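Local coordinates for S-adenosyl-L-methionine-dependent 2-deoxy-scyllo-inosamine dehydrogenase (Bacillus circulans, PDB 4M7S), which uses S-adenosyl-L-methionine radical chemistry and two [4Fe-4S] clusters to oxidise 2-deoxy-scyllo-inosamine to amino-dideoxy-scyllo-inosose in butirosin biosynthesis, at residues F5-E11 and N174-V180; F59-G63 and L185-F191. All blocks are in the same frame, centred on the assembly; numbering follows the deposited sequence.

Contact 1 of 2, residues F5-E11 and N174-V180; sequences FSMIEVE and NLAVVTV
Ser6 and Met7 both donate their backbone N-H to Asn174 O and open a parallel beta pairing between strand 7-10, in the radical SAM part of the chain, and strand 175-178 of the cluster-binding part. Ser6 N reaches this oxygen at 2.8 Å, tilted from the carbonyl plane, whereas Met7 N approaches nearly in line with the C=O bond. The ladder then runs Ala176 N to Met7 O, Glu9 N to Ala176 O, Val178 N to Glu9 O and Glu11 N to Val178 O; the last is almost straight (2.7 Å, 178°). Side chains alternate between the two faces. On one, Phe5 lays a ring face against Ala176 CB, 4.0 Å above its plane, and Ile8 CD1 meets Val178 CG2 at 3.8 Å; helices 38-50 and 205-209 cover this layer. On the other, selenomethionine Met7 runs alongside Leu175, CG to CD2, before its bent chain turns off. Asn174 ND2 donates to Gln241 OE1, and its OD1 accepts from Lys3 NZ. Glu11 extends the pairing beyond the strands. Its CB sits beside Val178 O, and CG, set anti to the backbone N (chi1 -163°), carries the straight chain along the neighbouring backbone. CD packs on Val180 CG2 at 3.7 Å, and OE1 closes 3.3 Å from Thr179 CB. The buried carboxylate ends by accepting Val180 N at OE1, 2.8 Å away, on the anti side and 22° out of its plane.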
loop_
_atom_site.group_PDB
_atom_site.type_symbol
_atom_site.label_atom_id
_atom_site.label_comp_id
_atom_site.label_asym_id
_atom_site.label_seq_id
_atom_site.Cartn_x
_atom_site.Cartn_y
_atom_site.Cartn_z
ATOM N N PHE A 5 1.186 12.017 1.969
ATOM C CA PHE A 5 1.734 10.667 2.055
ATOM C C PHE A 5 2.908 10.517 1.088
ATOM O O PHE A 5 2.941 11.156 0.039
ATOM C CB PHE A 5 0.655 9.620 1.760
ATOM C CG PHE A 5 -0.220 9.964 0.584
ATOM C CD1 PHE A 5 0.162 9.628 -0.709
ATOM C CD2 PHE A 5 -1.429 10.618 0.776
ATOM C CE1 PHE A 5 -0.641 9.957 -1.790
ATOM C CE2 PHE A 5 -2.240 10.943 -0.295
ATOM C CZ PHE A 5 -1.843 10.615 -1.584
ATOM N N SER A 6 3.876 9.684 1.452
ATOM C CA SER A 6 5.043 9.483 0.611
ATOM C C SER A 6 4.917 8.161 -0.144
ATOM O O SER A 6 5.616 7.930 -1.129
ATOM C CB SER A 6 6.322 9.510 1.450
ATOM O OG SER A 6 6.375 8.387 2.309
HETATM N N MSE A 7 4.014 7.302 0.325
HETATM C CA MSE A 7 3.738 6.014 -0.313
HETATM C C MSE A 7 2.231 5.815 -0.371
HETATM O O MSE A 7 1.515 6.105 0.599
HETATM C CB MSE A 7 4.404 4.858 0.451
HETATM C CG MSE A 7 3.806 3.460 0.148
HETATM SE SE MSE A 7 4.207 2.697 -1.637
HETATM C CE MSE A 7 5.993 1.991 -1.249
ATOM N N ILE A 8 1.739 5.364 -1.518
ATOM C CA ILE A 8 0.342 4.973 -1.613
ATOM C C ILE A 8 0.256 3.544 -2.134
ATOM O O ILE A 8 0.898 3.204 -3.134
ATOM C CB ILE A 8 -0.491 5.940 -2.485
ATOM C CG1 ILE A 8 -1.932 5.439 -2.600
ATOM C CG2 ILE A 8 0.125 6.115 -3.878
ATOM C CD1 ILE A 8 -2.895 6.507 -3.054
ATOM N N GLU A 9 -0.523 2.710 -1.441
ATOM C CA GLU A 9 -0.687 1.308 -1.810
ATOM C C GLU A 9 -2.064 1.128 -2.402
ATOM O O GLU A 9 -3.059 1.440 -1.746
ATOM C CB GLU A 9 -0.580 0.403 -0.579
ATOM C CG GLU A 9 0.785 -0.172 -0.313
ATOM C CD GLU A 9 0.784 -1.108 0.878
ATOM O OE1 GLU A 9 -0.173 -1.895 1.005
ATOM O OE2 GLU A 9 1.727 -1.043 1.691
ATOM N N VAL A 10 -2.125 0.624 -3.633
ATOM C CA VAL A 10 -3.392 0.495 -4.344
ATOM C C VAL A 10 -3.756 -0.977 -4.564
ATOM O O VAL A 10 -3.025 -1.715 -5.236
ATOM C CB VAL A 10 -3.335 1.223 -5.684
ATOM C CG1 VAL A 10 -4.711 1.265 -6.335
ATOM C CG2 VAL A 10 -2.821 2.653 -5.483
ATOM N N GLU A 11 -4.882 -1.402 -4.001
ATOM C CA GLU A 11 -5.362 -2.765 -4.205
ATOM C C GLU A 11 -6.004 -2.909 -5.589
ATOM O O GLU A 11 -7.234 -2.952 -5.712
ATOM C CB GLU A 11 -6.371 -3.136 -3.112
ATOM C CG GLU A 11 -6.635 -4.629 -2.968
ATOM C CD GLU A 11 -7.641 -4.940 -1.869
ATOM O OE1 GLU A 11 -8.518 -4.082 -1.588
ATOM O OE2 GLU A 11 -7.542 -6.043 -1.285
ATOM N N ASN A 174 2.691 8.713 6.613
ATOM C CA ASN A 174 3.446 8.479 5.377
ATOM C C ASN A 174 2.727 7.651 4.318
ATOM O O ASN A 174 3.107 7.655 3.147
ATOM C CB ASN A 174 4.772 7.779 5.699
ATOM C CG ASN A 174 5.735 8.674 6.431
ATOM O OD1 ASN A 174 6.059 9.761 5.960
ATOM N ND2 ASN A 174 6.185 8.235 7.602
ATOM N N LEU A 175 1.699 6.930 4.735
ATOM C CA LEU A 175 1.131 5.885 3.893
ATOM C C LEU A 175 -0.373 6.032 3.804
ATOM O O LEU A 175 -1.054 6.207 4.823
ATOM C CB LEU A 175 1.488 4.517 4.492
ATOM C CG LEU A 175 1.227 3.174 3.795
ATOM C CD1 LEU A 175 0.079 2.435 4.458
ATOM C CD2 LEU A 175 0.993 3.331 2.297
ATOM N N ALA A 176 -0.887 5.985 2.577
ATOM C CA ALA A 176 -2.312 5.803 2.345
ATOM C C ALA A 176 -2.515 4.462 1.640
ATOM O O ALA A 176 -1.741 4.104 0.745
ATOM C CB ALA A 176 -2.872 6.943 1.487
ATOM N N VAL A 177 -3.558 3.731 2.031
ATOM C CA VAL A 177 -3.943 2.522 1.323
ATOM C C VAL A 177 -5.276 2.764 0.645
ATOM O O VAL A 177 -6.177 3.325 1.257
ATOM C CB VAL A 177 -4.101 1.321 2.285
ATOM C CG1 VAL A 177 -4.584 0.079 1.525
ATOM C CG2 VAL A 177 -2.789 1.019 2.971
ATOM N N VAL A 178 -5.402 2.343 -0.614
ATOM C CA VAL A 178 -6.674 2.399 -1.334
ATOM C C VAL A 178 -7.093 0.964 -1.702
ATOM O O VAL A 178 -6.357 0.264 -2.394
ATOM C CB VAL A 178 -6.535 3.239 -2.619
ATOM C CG1 VAL A 178 -7.841 3.235 -3.427
ATOM C CG2 VAL A 178 -6.088 4.655 -2.295
ATOM N N THR A 179 -8.258 0.527 -1.223
ATOM C CA THR A 179 -8.727 -0.834 -1.431
ATOM C C THR A 179 -9.391 -0.957 -2.791
ATOM O O THR A 179 -9.554 0.057 -3.491
ATOM C CB THR A 179 -9.743 -1.255 -0.356
ATOM O OG1 THR A 179 -10.963 -0.523 -0.542
ATOM C CG2 THR A 179 -9.175 -0.997 1.056
ATOM N N VAL A 180 -9.788 -2.180 -3.158
ATOM C CA VAL A 180 -10.346 -2.421 -4.496
ATOM C C VAL A 180 -11.566 -1.574 -4.755
ATOM O O VAL A 180 -11.852 -1.240 -5.900
ATOM C CB VAL A 180 -10.822 -3.876 -4.740
ATOM C CG1 VAL A 180 -9.931 -4.575 -5.751
ATOM C CG2 VAL A 180 -10.990 -4.656 -3.447
#

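Contact 2 of 2, residues F59-G63 and L185-F191; sequences FHFYG and LPCFEDF. With SF4 (iron/sulfur cluster), chain B; SF4 (iron/sulfur cluster), chain C.
Tyr62 OH donates to Phe188 O at 2.8 Å, joining a loop of the radical SAM core to the type I beta turn Cys187-Asp190 of the auxiliary-cluster domain. The phenol points along its ring toward this carbonyl, which lies at the ring edge near its plane; the bond makes a C=O...O angle of 146°, with the donor standing somewhat off the carbonyl plane. In one of its two conformers, Phe191 turns its edge to one face of the same ring in a T-shaped stack: CD1 stands 3.8 Å from Tyr62 CD2, and the planes meet at 84°. Phe61, which touches Val177 of strand 175-178, has CG anti to the backbone N (chi1 -179°), and its ring reaches across so that CZ touches Leu185 CD1 at 3.5 Å, the two side chains crossing at about a right angle, while Asp190 O lies at its edge. Pro24 packs against both Tyr62 and Phe191. Each loop also serves a cluster. Tyr62 O, held by Asn25 ND2, lies 3.7 Å from S2 of the AdoMet-type cluster, consistent with its place in that pocket. At the turn, Cys187 SG lies over the centre of one face of the Phe188 ring and accepts a hydrogen bond from Glu189 N at 3.0 Å, which may temper the charge on the thiolate; SG binds FE3 of the auxiliary cluster at 2.5 Å.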
loop_
_atom_site.group_PDB
_atom_site.type_symbol
_atom_site.label_atom_id
_atom_site.label_comp_id
_atom_site.label_asym_id
_atom_site.label_seq_id
_atom_site.Cartn_x
_atom_site.Cartn_y
_atom_site.Cartn_z
ATOM N N PHE A 59 1.139 -1.616 -5.851
ATOM C CA PHE A 59 -0.099 -2.146 -6.432
ATOM C C PHE A 59 -0.624 -3.395 -5.734
ATOM O O PHE A 59 -1.330 -4.218 -6.345
ATOM C CB PHE A 59 0.126 -2.458 -7.908
ATOM C CG PHE A 59 0.641 -1.292 -8.684
ATOM C CD1 PHE A 59 -0.240 -0.387 -9.268
ATOM C CD2 PHE A 59 2.004 -1.075 -8.809
ATOM C CE1 PHE A 59 0.227 0.696 -9.983
ATOM C CE2 PHE A 59 2.486 0.026 -9.515
ATOM C CZ PHE A 59 1.594 0.905 -10.108
ATOM N N HIS A 60 -0.311 -3.511 -4.433
ATOM C CA HIS A 60 -0.507 -4.731 -3.612
ATOM C C HIS A 60 -1.017 -4.403 -2.194
ATOM O O HIS A 60 -0.298 -3.765 -1.422
ATOM C CB HIS A 60 0.853 -5.442 -3.487
ATOM C CG HIS A 60 0.833 -6.717 -2.690
ATOM N ND1 HIS A 60 1.454 -7.868 -3.127
ATOM C CD2 HIS A 60 0.315 -7.013 -1.473
ATOM C CE1 HIS A 60 1.296 -8.824 -2.228
ATOM N NE2 HIS A 60 0.608 -8.333 -1.215
ATOM N N PHE A 61 -2.218 -4.854 -1.819
ATOM C CA PHE A 61 -2.676 -4.617 -0.451
ATOM C C PHE A 61 -2.516 -5.979 0.198
ATOM O O PHE A 61 -1.563 -6.212 0.954
ATOM C CB PHE A 61 -4.125 -4.119 -0.399
ATOM C CG PHE A 61 -4.626 -3.841 0.985
ATOM C CD1 PHE A 61 -3.751 -3.415 1.985
ATOM C CD2 PHE A 61 -5.966 -4.022 1.301
ATOM C CE1 PHE A 61 -4.198 -3.174 3.270
ATOM C CE2 PHE A 61 -6.433 -3.781 2.593
ATOM C CZ PHE A 61 -5.540 -3.359 3.585
ATOM N N TYR A 62 -3.422 -6.895 -0.121
ATOM C CA TYR A 62 -3.254 -8.287 0.309
ATOM C C TYR A 62 -3.538 -9.240 -0.844
ATOM O O TYR A 62 -3.937 -10.397 -0.643
ATOM C CB TYR A 62 -4.133 -8.604 1.507
ATOM C CG TYR A 62 -3.570 -8.113 2.820
ATOM C CD1 TYR A 62 -2.673 -8.886 3.547
ATOM C CD2 TYR A 62 -3.930 -6.872 3.326
ATOM C CE1 TYR A 62 -2.156 -8.440 4.753
ATOM C CE2 TYR A 62 -3.417 -6.412 4.528
ATOM C CZ TYR A 62 -2.530 -7.197 5.232
ATOM O OH TYR A 62 -2.030 -6.736 6.425
ATOM N N GLY A 63 -3.332 -8.740 -2.054
ATOM C CA GLY A 63 -3.516 -9.543 -3.250
ATOM C C GLY A 63 -2.257 -9.539 -4.091
ATOM O O GLY A 63 -1.318 -8.788 -3.814
ATOM N N LEU A 185 -7.404 3.664 3.751
ATOM C CA LEU A 185 -7.030 3.208 5.091
ATOM C C LEU A 185 -5.702 3.874 5.470
ATOM O O LEU A 185 -4.916 4.246 4.589
ATOM C CB LEU A 185 -6.885 1.679 5.120
ATOM C CG LEU A 185 -7.950 0.857 4.391
ATOM C CD1 LEU A 185 -7.576 -0.624 4.394
ATOM C CD2 LEU A 185 -9.345 1.061 4.994
ATOM N N PRO A 186 -5.436 4.016 6.780
ATOM C CA PRO A 186 -4.232 4.708 7.239
ATOM C C PRO A 186 -3.028 3.786 7.341
ATOM O O PRO A 186 -1.945 4.264 7.666
ATOM C CB PRO A 186 -4.629 5.169 8.646
ATOM C CG PRO A 186 -5.531 4.095 9.125
ATOM C CD PRO A 186 -6.322 3.664 7.905
ATOM N N CYS A 187 -3.208 2.492 7.064
ATOM C CA CYS A 187 -2.140 1.520 7.291
ATOM C C CYS A 187 -2.331 0.175 6.569
ATOM O O CYS A 187 -3.456 -0.246 6.300
ATOM C CB CYS A 187 -2.007 1.245 8.782
ATOM S SG CYS A 187 -0.890 -0.105 9.106
ATOM N N PHE A 188 -1.220 -0.493 6.281
ATOM C CA PHE A 188 -1.239 -1.764 5.546
ATOM C C PHE A 188 -1.735 -2.893 6.448
ATOM O O PHE A 188 -2.018 -3.998 5.980
ATOM C CB PHE A 188 0.174 -2.097 5.062
ATOM C CG PHE A 188 1.212 -1.980 6.142
ATOM C CD1 PHE A 188 1.406 -3.011 7.059
ATOM C CD2 PHE A 188 1.967 -0.820 6.270
ATOM C CE1 PHE A 188 2.343 -2.892 8.077
ATOM C CE2 PHE A 188 2.909 -0.698 7.277
ATOM C CZ PHE A 188 3.097 -1.739 8.185
ATOM N N GLU A 189 -1.810 -2.614 7.747
ATOM C CA GLU A 189 -2.284 -3.581 8.736
ATOM C C GLU A 189 -3.808 -3.690 8.764
ATOM O O GLU A 189 -4.356 -4.707 9.189
ATOM C CB GLU A 189 -1.795 -3.190 10.136
ATOM C CG GLU A 189 -0.302 -3.371 10.379
ATOM C CD GLU A 189 0.076 -4.814 10.684
ATOM O OE1 GLU A 189 -0.740 -5.543 11.288
ATOM O OE2 GLU A 189 1.196 -5.219 10.319
ATOM N N ASP A 190 -4.489 -2.640 8.313
ATOM C CA ASP A 190 -5.942 -2.553 8.443
ATOM C C ASP A 190 -6.703 -3.450 7.445
ATOM O O ASP A 190 -7.555 -2.973 6.691
ATOM C CB ASP A 190 -6.387 -1.099 8.277
ATOM C CG ASP A 190 -7.765 -0.851 8.846
ATOM O OD1 ASP A 190 -8.300 -1.758 9.536
ATOM O OD2 ASP A 190 -8.301 0.250 8.609
ATOM N N PHE A 191 -6.420 -4.750 7.464
ATOM C CA PHE A 191 -7.065 -5.702 6.559
ATOM C C PHE A 191 -8.575 -5.730 6.747
ATOM O O PHE A 191 -9.331 -5.984 5.815
ATOM C CB PHE A 191 -6.528 -7.122 6.779
ATOM C CG PHE A 191 -7.329 -8.185 6.070
ATOM C CD1 PHE A 191 -7.104 -8.459 4.729
ATOM C CD2 PHE A 191 -8.313 -8.897 6.739
ATOM C CE1 PHE A 191 -7.838 -9.438 4.072
ATOM C CE2 PHE A 191 -9.056 -9.870 6.084
ATOM C CZ PHE A 191 -8.816 -10.139 4.747
HETATM FE FE1 SF4 B . 0.275 -0.827 13.738
HETATM FE FE2 SF4 B . -1.439 1.231 13.947
HETATM FE FE3 SF4 B . -0.648 0.351 11.546
HETATM FE FE4 SF4 B . 1.019 1.703 13.119
HETATM S S1 SF4 B . -0.887 2.562 12.150
HETATM S S2 SF4 B . 1.553 -0.197 11.944
HETATM S S3 SF4 B . 0.452 0.928 15.201
HETATM S S4 SF4 B . -1.924 -0.849 13.035
HETATM FE FE1 SF4 C . -0.607 -13.991 -0.950
HETATM FE FE2 SF4 C . 0.772 -15.318 0.900
HETATM FE FE3 SF4 C . -0.784 -13.297 1.643
HETATM FE FE4 SF4 C . 1.472 -12.759 0.237
HETATM S S1 SF4 C . 1.366 -13.624 2.361
HETATM S S2 SF4 C . -0.593 -11.845 -0.137
HETATM S S3 SF4 C . 1.597 -14.612 -1.129
HETATM S S4 SF4 C . -1.513 -15.295 0.734
#

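How the contacts relate
Contact 1 is the seam where the sheet passes from the radical SAM core into the auxiliary-cluster domain, and contact 2 spans the same boundary beyond the strand ends, nearer the clusters. They lie about 7 Å apart, centre to centre. Strand 175-178 is the common element: Val177 O and Leu185 N, 2.8 Å apart, probably share a hydrogen bond that ties it to the antiparallel strand 183-185, and Val177 CG1 packs on Phe61 CD1 at 3.6 Å. Segments 59-63 and 185-191 lie between the two clusters, which approach to 16.5 Å from S1 of the AdoMet-type cluster to S2 of the auxiliary one. Together the two contacts join the two cluster-bearing parts of the chain in this open conformation.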